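Chain length determinant protein (PDB 4E2H) regulates the chain length of lipopolysaccharide O-antigen at the inner membrane, probably by way of its periplasmic domain. Local coordinates at residues T18-M32 with P41-R53. Numbering follows the deposited sequence.
Sequences TQPDVGQIAGYNNAM and PKVSDLQETLIGR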
ATOM      1  N   THR C  18       0.424 -17.150  20.103  1.00 34.16           N
ATOM      2  CA  THR C  18       0.585 -15.739  19.812  1.00 35.20           C
ATOM      3  C   THR C  18       0.638 -15.528  18.287  1.00 36.02           C
ATOM      4  O   THR C  18       0.402 -16.462  17.507  1.00 34.86           O
ATOM      5  CB  THR C  18       1.838 -15.188  20.503  1.00 31.84           C
ATOM      6  OG1 THR C  18       1.793 -13.755  20.497  1.00 36.49           O
ATOM      7  CG2 THR C  18       3.101 -15.667  19.793  1.00 36.38           C
ATOM      8  N   GLN C  19       0.956 -14.308  17.869  1.00 40.86           N
ATOM      9  CA  GLN C  19       0.997 -13.969  16.453  1.00 43.52           C
ATOM     10  C   GLN C  19       2.121 -14.706  15.724  1.00 42.47           C
ATOM     11  O   GLN C  19       3.183 -14.939  16.282  1.00 44.09           O
ATOM     12  CB  GLN C  19       1.231 -12.472  16.303  1.00 45.45           C
ATOM     13  CG  GLN C  19       2.638 -12.073  16.706  1.00 43.76           C
ATOM     14  CD  GLN C  19       2.832 -10.581  16.780  1.00 43.53           C
ATOM     15  OE1 GLN C  19       1.900  -9.799  16.534  1.00 44.09           O
ATOM     16  NE2 GLN C  19       4.056 -10.169  17.118  1.00 48.12           N
ATOM     17  N   PRO C  20       1.913 -15.033  14.450  1.00 30.66           N
ATOM     18  CA  PRO C  20       2.999 -15.779  13.790  1.00 30.60           C
ATOM     19  C   PRO C  20       4.184 -14.831  13.588  1.00 28.60           C
ATOM     20  O   PRO C  20       3.923 -13.630  13.392  1.00 28.36           O
ATOM     21  CB  PRO C  20       2.384 -16.161  12.439  1.00 32.70           C
ATOM     22  CG  PRO C  20       1.388 -14.983  12.134  1.00 30.08           C
ATOM     23  CD  PRO C  20       1.017 -14.346  13.491  1.00 27.32           C
ATOM     24  N   ASP C  21       5.434 -15.305  13.636  1.00 39.60           N
ATOM     25  CA  ASP C  21       6.560 -14.374  13.460  1.00 42.94           C
ATOM     26  C   ASP C  21       6.840 -14.027  11.999  1.00 43.92           C
ATOM     27  O   ASP C  21       6.164 -14.518  11.086  1.00 44.12           O
ATOM     28  CB  ASP C  21       7.849 -14.784  14.212  1.00 45.25           C
ATOM     29  CG  ASP C  21       8.216 -16.257  14.032  1.00 53.42           C
ATOM     30  OD1 ASP C  21       8.722 -16.626  12.939  1.00 51.11           O
ATOM     31  OD2 ASP C  21       8.038 -17.044  15.005  1.00 59.72           O
ATOM     32  N   VAL C  22       7.833 -13.158  11.816  1.00 40.89           N
ATOM     33  CA  VAL C  22       8.218 -12.611  10.518  1.00 41.19           C
ATOM     34  C   VAL C  22       8.601 -13.686   9.484  1.00 45.69           C
ATOM     35  O   VAL C  22       8.081 -13.668   8.370  1.00 43.51           O
ATOM     36  CB  VAL C  22       9.341 -11.568  10.667  1.00 40.74           C
ATOM     37  CG1 VAL C  22       9.798 -11.085   9.319  1.00 40.80           C
ATOM     38  CG2 VAL C  22       8.888 -10.413  11.570  1.00 36.73           C
ATOM     39  N   GLY C  23       9.496 -14.611   9.826  1.00 68.83           N
ATOM     40  CA  GLY C  23       9.752 -15.751   8.954  1.00 66.15           C
ATOM     41  C   GLY C  23       8.703 -16.814   9.286  1.00 70.36           C
ATOM     42  O   GLY C  23       8.693 -17.351  10.388  1.00 78.94           O
ATOM     43  N   GLN C  24       7.874 -17.183   8.315  1.00 65.73           N
ATOM     44  CA  GLN C  24       6.493 -17.603   8.581  1.00 67.40           C
ATOM     45  C   GLN C  24       5.793 -16.363   8.071  1.00 70.16           C
ATOM     46  O   GLN C  24       6.222 -15.263   8.406  1.00 74.35           O
ATOM     47  CB  GLN C  24       6.206 -17.697  10.090  1.00 69.12           C
ATOM     48  CG  GLN C  24       6.402 -19.062  10.813  1.00 70.05           C
ATOM     49  CD  GLN C  24       5.881 -19.052  12.264  1.00 69.08           C
ATOM     50  OE1 GLN C  24       5.911 -18.023  12.940  1.00 68.62           O
ATOM     51  NE2 GLN C  24       5.379 -20.198  12.729  1.00 70.61           N
ATOM     52  N   ILE C  25       4.762 -16.481   7.251  1.00 61.88           N
ATOM     53  CA  ILE C  25       4.145 -15.259   6.725  1.00 59.24           C
ATOM     54  C   ILE C  25       5.087 -14.267   6.007  1.00 56.97           C
ATOM     55  O   ILE C  25       4.713 -13.105   5.804  1.00 58.77           O
ATOM     56  CB  ILE C  25       3.412 -14.447   7.834  1.00 56.88           C
ATOM     57  CG1 ILE C  25       4.301 -13.320   8.379  1.00 49.79           C
ATOM     58  CG2 ILE C  25       2.900 -15.367   8.947  1.00 56.78           C
ATOM     59  CD1 ILE C  25       3.495 -12.121   8.757  1.00 49.85           C
ATOM     60  N   ALA C  26       6.286 -14.691   5.610  1.00 57.07           N
ATOM     61  CA  ALA C  26       7.086 -13.836   4.731  1.00 52.44           C
ATOM     62  C   ALA C  26       6.567 -14.000   3.297  1.00 50.58           C
ATOM     63  O   ALA C  26       6.492 -13.034   2.537  1.00 50.73           O
ATOM     64  CB  ALA C  26       8.558 -14.176   4.813  1.00 56.04           C
ATOM     65  N   GLY C  27       6.213 -15.234   2.936  1.00 46.96           N
ATOM     66  CA  GLY C  27       5.536 -15.533   1.686  1.00 48.27           C
ATOM     67  C   GLY C  27       4.232 -14.766   1.524  1.00 51.80           C
ATOM     68  O   GLY C  27       3.938 -14.229   0.435  1.00 51.74           O
ATOM     69  N   TYR C  28       3.440 -14.705   2.596  1.00 45.45           N
ATOM     70  CA  TYR C  28       2.181 -13.947   2.568  1.00 43.25           C
ATOM     71  C   TYR C  28       2.446 -12.458   2.622  1.00 42.25           C
ATOM     72  O   TYR C  28       1.737 -11.657   2.019  1.00 42.63           O
ATOM     73  CB  TYR C  28       1.286 -14.324   3.743  1.00 41.73           C
ATOM     74  CG  TYR C  28      -0.046 -13.603   3.754  1.00 38.44           C
ATOM     75  CD1 TYR C  28      -1.102 -14.051   2.970  1.00 35.78           C
ATOM     76  CD2 TYR C  28      -0.256 -12.489   4.563  1.00 39.93           C
ATOM     77  CE1 TYR C  28      -2.330 -13.409   2.985  1.00 43.74           C
ATOM     78  CE2 TYR C  28      -1.489 -11.835   4.584  1.00 43.57           C
ATOM     79  CZ  TYR C  28      -2.520 -12.302   3.790  1.00 45.30           C
ATOM     80  OH  TYR C  28      -3.748 -11.672   3.797  1.00 49.69           O
ATOM     81  N   ASN C  29       3.455 -12.092   3.391  1.00 38.97           N
ATOM     82  CA  ASN C  29       3.888 -10.724   3.431  1.00 39.26           C
ATOM     83  C   ASN C  29       4.358 -10.318   2.064  1.00 44.88           C
ATOM     84  O   ASN C  29       4.164  -9.187   1.640  1.00 41.95           O
ATOM     85  CB  ASN C  29       5.060 -10.559   4.374  1.00 37.02           C
ATOM     86  CG  ASN C  29       5.385  -9.124   4.583  1.00 38.34           C
ATOM     87  OD1 ASN C  29       4.521  -8.260   4.405  1.00 39.07           O
ATOM     88  ND2 ASN C  29       6.628  -8.837   4.940  1.00 40.34           N
ATOM     89  N   ASN C  30       5.025 -11.243   1.386  1.00 59.23           N
ATOM     90  CA  ASN C  30       5.526 -10.965   0.060  1.00 58.55           C
ATOM     91  C   ASN C  30       4.378 -10.565  -0.854  1.00 58.55           C
ATOM     92  O   ASN C  30       4.437  -9.522  -1.502  1.00 57.20           O
ATOM     93  CB  ASN C  30       6.238 -12.186  -0.492  1.00 61.91           C
ATOM     94  CG  ASN C  30       6.339 -12.158  -1.988  1.00 65.19           C
ATOM     95  OD1 ASN C  30       7.055 -11.323  -2.561  1.00 63.62           O
ATOM     96  ND2 ASN C  30       5.623 -13.077  -2.646  1.00 62.40           N
ATOM     97  N   ALA C  31       3.330 -11.391  -0.880  1.00 41.19           N
ATOM     98  CA  ALA C  31       2.164 -11.128  -1.716  1.00 35.25           C
ATOM     99  C   ALA C  31       1.676  -9.711  -1.500  1.00 40.18           C
ATOM    100  O   ALA C  31       1.631  -8.917  -2.433  1.00 36.77           O
ATOM    101  CB  ALA C  31       1.045 -12.099  -1.417  1.00 29.52           C
HETATM  102  N   MSE C  32       1.304  -9.384  -0.270  1.00 46.51           N
HETATM  103  CA  MSE C  32       0.732  -8.063  -0.011  1.00 48.18           C
HETATM  104  C   MSE C  32       1.665  -6.904  -0.379  1.00 51.06           C
HETATM  105  O   MSE C  32       1.207  -5.770  -0.601  1.00 47.44           O
HETATM  106  CB  MSE C  32       0.271  -7.957   1.429  1.00 43.74           C
HETATM  107  CG  MSE C  32      -0.719  -9.026   1.772  1.00 52.36           C
HETATM  108 SE   MSE C  32      -2.520  -8.500   1.394  0.52 46.80          SE
HETATM  109  CE  MSE C  32      -3.303 -10.278   1.246  1.00 52.86           C
ATOM    110  N   PRO C  41       0.598  -2.796   4.137  1.00 49.43           N
ATOM    111  CA  PRO C  41       0.698  -2.561   5.592  1.00 46.84           C
ATOM    112  C   PRO C  41       2.033  -3.044   6.153  1.00 47.39           C
ATOM    113  O   PRO C  41       2.670  -3.912   5.534  1.00 43.25           O
ATOM    114  CB  PRO C  41      -0.455  -3.391   6.169  1.00 44.57           C
ATOM    115  CG  PRO C  41      -0.664  -4.510   5.157  1.00 45.39           C
ATOM    116  CD  PRO C  41      -0.315  -3.910   3.802  1.00 42.91           C
ATOM    117  N   LYS C  42       2.461  -2.481   7.285  1.00 57.75           N
ATOM    118  CA  LYS C  42       3.675  -2.944   7.963  1.00 55.86           C
ATOM    119  C   LYS C  42       3.550  -4.443   8.284  1.00 53.59           C
ATOM    120  O   LYS C  42       2.451  -4.944   8.553  1.00 51.99           O
ATOM    121  CB  LYS C  42       3.915  -2.134   9.249  1.00 61.01           C
ATOM    122  CG  LYS C  42       5.034  -1.088   9.161  1.00 66.36           C
ATOM    123  CD  LYS C  42       4.979  -0.072  10.329  1.00 70.79           C
ATOM    124  CE  LYS C  42       6.204   0.855  10.330  1.00 74.50           C
ATOM    125  NZ  LYS C  42       5.967   2.213  10.927  1.00 71.17           N
ATOM    126  N   VAL C  43       4.672  -5.157   8.254  1.00 34.31           N
ATOM    127  CA  VAL C  43       4.649  -6.591   8.483  1.00 38.19           C
ATOM    128  C   VAL C  43       4.140  -6.862   9.890  1.00 41.47           C
ATOM    129  O   VAL C  43       3.602  -7.941  10.177  1.00 36.50           O
ATOM    130  CB  VAL C  43       6.033  -7.228   8.315  1.00 37.61           C
ATOM    131  CG1 VAL C  43       7.056  -6.514   9.193  1.00 40.33           C
ATOM    132  CG2 VAL C  43       5.976  -8.705   8.657  1.00 35.93           C
ATOM    133  N   SER C  44       4.302  -5.875  10.768  1.00 53.05           N
ATOM    134  CA  SER C  44       3.721  -5.954  12.099  1.00 47.16           C
ATOM    135  C   SER C  44       2.196  -5.972  11.987  1.00 47.25           C
ATOM    136  O   SER C  44       1.547  -6.885  12.483  1.00 45.72           O
ATOM    137  CB  SER C  44       4.203  -4.792  12.968  1.00 47.03           C
ATOM    138  OG  SER C  44       3.101  -4.070  13.497  1.00 52.15           O
ATOM    139  N   ASP C  45       1.635  -4.969  11.320  1.00 54.92           N
ATOM    140  CA  ASP C  45       0.185  -4.843  11.158  1.00 55.55           C
ATOM    141  C   ASP C  45      -0.450  -6.094  10.549  1.00 52.54           C
ATOM    142  O   ASP C  45      -1.626  -6.362  10.767  1.00 54.96           O
ATOM    143  CB  ASP C  45      -0.160  -3.610  10.305  1.00 60.84           C
ATOM    144  CG  ASP C  45      -0.208  -2.312  11.124  1.00 71.57           C
ATOM    145  OD1 ASP C  45      -1.263  -2.039  11.743  1.00 77.48           O
ATOM    146  OD2 ASP C  45       0.793  -1.554  11.127  1.00 71.97           O
ATOM    147  N   LEU C  46       0.327  -6.854   9.784  1.00 44.17           N
ATOM    148  CA  LEU C  46      -0.162  -8.082   9.157  1.00 44.49           C
ATOM    149  C   LEU C  46       0.016  -9.301  10.091  1.00 49.21           C
ATOM    150  O   LEU C  46      -0.712 -10.309  10.003  1.00 46.80           O
ATOM    151  CB  LEU C  46       0.557  -8.301   7.832  1.00 45.05           C
ATOM    152  CG  LEU C  46       0.114  -9.362   6.820  1.00 47.27           C
ATOM    153  CD1 LEU C  46       0.896  -9.163   5.528  1.00 47.92           C
ATOM    154  CD2 LEU C  46       0.378 -10.745   7.318  1.00 44.77           C
ATOM    155  N   GLN C  47       0.988  -9.222  10.990  1.00 41.74           N
ATOM    156  CA  GLN C  47       1.017 -10.208  12.054  1.00 44.36           C
ATOM    157  C   GLN C  47      -0.320 -10.090  12.806  1.00 39.88           C
ATOM    158  O   GLN C  47      -1.098 -11.053  12.861  1.00 38.45           O
ATOM    159  CB  GLN C  47       2.240 -10.027  12.974  1.00 43.16           C
ATOM    160  CG  GLN C  47       3.567 -10.322  12.265  1.00 42.24           C
ATOM    161  CD  GLN C  47       4.806 -10.053  13.132  1.00 46.21           C
ATOM    162  OE1 GLN C  47       4.894  -9.043  13.838  1.00 45.41           O
ATOM    163  NE2 GLN C  47       5.775 -10.958  13.064  1.00 46.49           N
ATOM    164  N   GLU C  48      -0.584  -8.903  13.352  1.00 37.94           N
ATOM    165  CA  GLU C  48      -1.818  -8.598  14.083  1.00 38.88           C
ATOM    166  C   GLU C  48      -3.107  -9.115  13.415  1.00 38.17           C
ATOM    167  O   GLU C  48      -3.905  -9.810  14.039  1.00 35.79           O
ATOM    168  CB  GLU C  48      -1.930  -7.083  14.330  1.00 45.26           C
ATOM    169  CG  GLU C  48      -1.198  -6.582  15.598  1.00 54.33           C
ATOM    170  CD  GLU C  48      -1.624  -5.144  16.020  1.00 66.26           C
ATOM    171  OE1 GLU C  48      -2.597  -4.597  15.426  1.00 57.38           O
ATOM    172  OE2 GLU C  48      -0.985  -4.569  16.944  1.00 68.31           O
ATOM    173  N   THR C  49      -3.312  -8.745  12.157  1.00 39.81           N
ATOM    174  CA  THR C  49      -4.503  -9.117  11.396  1.00 36.32           C
ATOM    175  C   THR C  49      -4.678 -10.632  11.348  1.00 35.74           C
ATOM    176  O   THR C  49      -5.798 -11.147  11.418  1.00 36.86           O
ATOM    177  CB  THR C  49      -4.403  -8.583   9.950  1.00 42.78           C
ATOM    178  OG1 THR C  49      -4.074  -7.187   9.982  1.00 46.34           O
ATOM    179  CG2 THR C  49      -5.714  -8.810   9.163  1.00 34.93           C
ATOM    180  N   LEU C  50      -3.567 -11.347  11.231  1.00 27.09           N
ATOM    181  CA  LEU C  50      -3.617 -12.799  11.141  1.00 26.80           C
ATOM    182  C   LEU C  50      -4.000 -13.427  12.476  1.00 27.80           C
ATOM    183  O   LEU C  50      -4.939 -14.235  12.561  1.00 24.72           O
ATOM    184  CB  LEU C  50      -2.281 -13.350  10.670  1.00 27.09           C
ATOM    185  CG  LEU C  50      -1.971 -13.143   9.182  1.00 31.01           C
ATOM    186  CD1 LEU C  50      -0.639 -13.788   8.811  1.00 28.08           C
ATOM    187  CD2 LEU C  50      -3.080 -13.763   8.335  1.00 29.76           C
ATOM    188  N   ILE C  51      -3.292 -13.070  13.538  1.00 34.31           N
ATOM    189  CA  ILE C  51      -3.641 -13.690  14.804  1.00 37.63           C
ATOM    190  C   ILE C  51      -5.038 -13.266  15.239  1.00 40.23           C
ATOM    191  O   ILE C  51      -5.804 -14.088  15.787  1.00 40.65           O
ATOM    192  CB  ILE C  51      -2.641 -13.410  15.935  1.00 39.20           C
ATOM    193  CG1 ILE C  51      -3.014 -14.245  17.155  1.00 37.26           C
ATOM    194  CG2 ILE C  51      -2.656 -11.937  16.313  1.00 39.65           C
ATOM    195  CD1 ILE C  51      -3.102 -15.713  16.817  1.00 38.76           C
ATOM    196  N   GLY C  52      -5.379 -12.002  14.971  1.00 41.10           N
ATOM    197  CA  GLY C  52      -6.688 -11.477  15.321  1.00 38.81           C
ATOM    198  C   GLY C  52      -7.744 -12.252  14.565  1.00 42.50           C
ATOM    199  O   GLY C  52      -8.850 -12.492  15.057  1.00 42.22           O
ATOM    200  N   ARG C  53      -7.386 -12.642  13.349  1.00 38.09           N
ATOM    201  CA  ARG C  53      -8.282 -13.396  12.503  1.00 38.92           C
ATOM    202  C   ARG C  53      -8.582 -14.740  13.147  1.00 42.27           C
ATOM    203  O   ARG C  53      -9.734 -15.162  13.199  1.00 41.50           O
ATOM    204  CB  ARG C  53      -7.626 -13.592  11.142  1.00 42.80           C
ATOM    205  CG  ARG C  53      -8.551 -14.116  10.081  1.00 48.02           C
ATOM    206  CD  ARG C  53      -8.215 -13.561   8.698  1.00 50.56           C
ATOM    207  NE  ARG C  53      -9.376 -13.743   7.835  1.00 53.44           N
ATOM    208  CZ  ARG C  53     -10.058 -12.754   7.277  1.00 52.85           C
ATOM    209  NH1 ARG C  53      -9.669 -11.497   7.450  1.00 51.19           N
ATOM    210  NH2 ARG C  53     -11.116 -13.034   6.530  1.00 54.98           N
TER
HETATM  211  O   HOH W   1       4.404  -5.479   4.427  1.00 47.96           O
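Q47 points from helix 43-53 at the extended backbone from Q19 to V22. Its CB lies 3.6 Å from OE1 of Q19, whose own chain runs extended across it, the two amide planes 32° apart. One carbon further out, CG meets both the carbonyl oxygen of P20 and, less closely, the methyl CD1 of I25. At the tip, OE1 of Q47 is 3.6 Å from NE2 of Q19, whereas NE2 of Q47 is 3.3 Å from O of P20 and touches CG2 of V22, the V22 and Q47 side chains crossing at a slant. The backbone N of V22 is equally close to NE2 of Q47, but these are two donors and do not bond. One turn along, I51 packs its CB against CA of Q19 at 3.7 Å, just where the chain leaves strand 12-18. The segments thus join the antiparallel sheet of the Wzz periplasmic domain to its helical part: the loop after the first strand runs along helix 43-53, then turns into helix 26-32, whose axis makes an angle of 115° with it. Here I25 CD1 and M32 CG touch L46. Y28 carries its ring anti to the backbone N (chi1 -179°), which brings the ring edge to L46, with CG of L46 in the ring plane and CD2 3.3 Å from CD2 of Y28. The long helix 97-164 adds L118 against Y28 and L50. Beyond L46, the side chain of N29 crosses V43 at about a right angle, and a water donates to both OD1 of N29 and O of P41, at 2.8 and 2.6 Å.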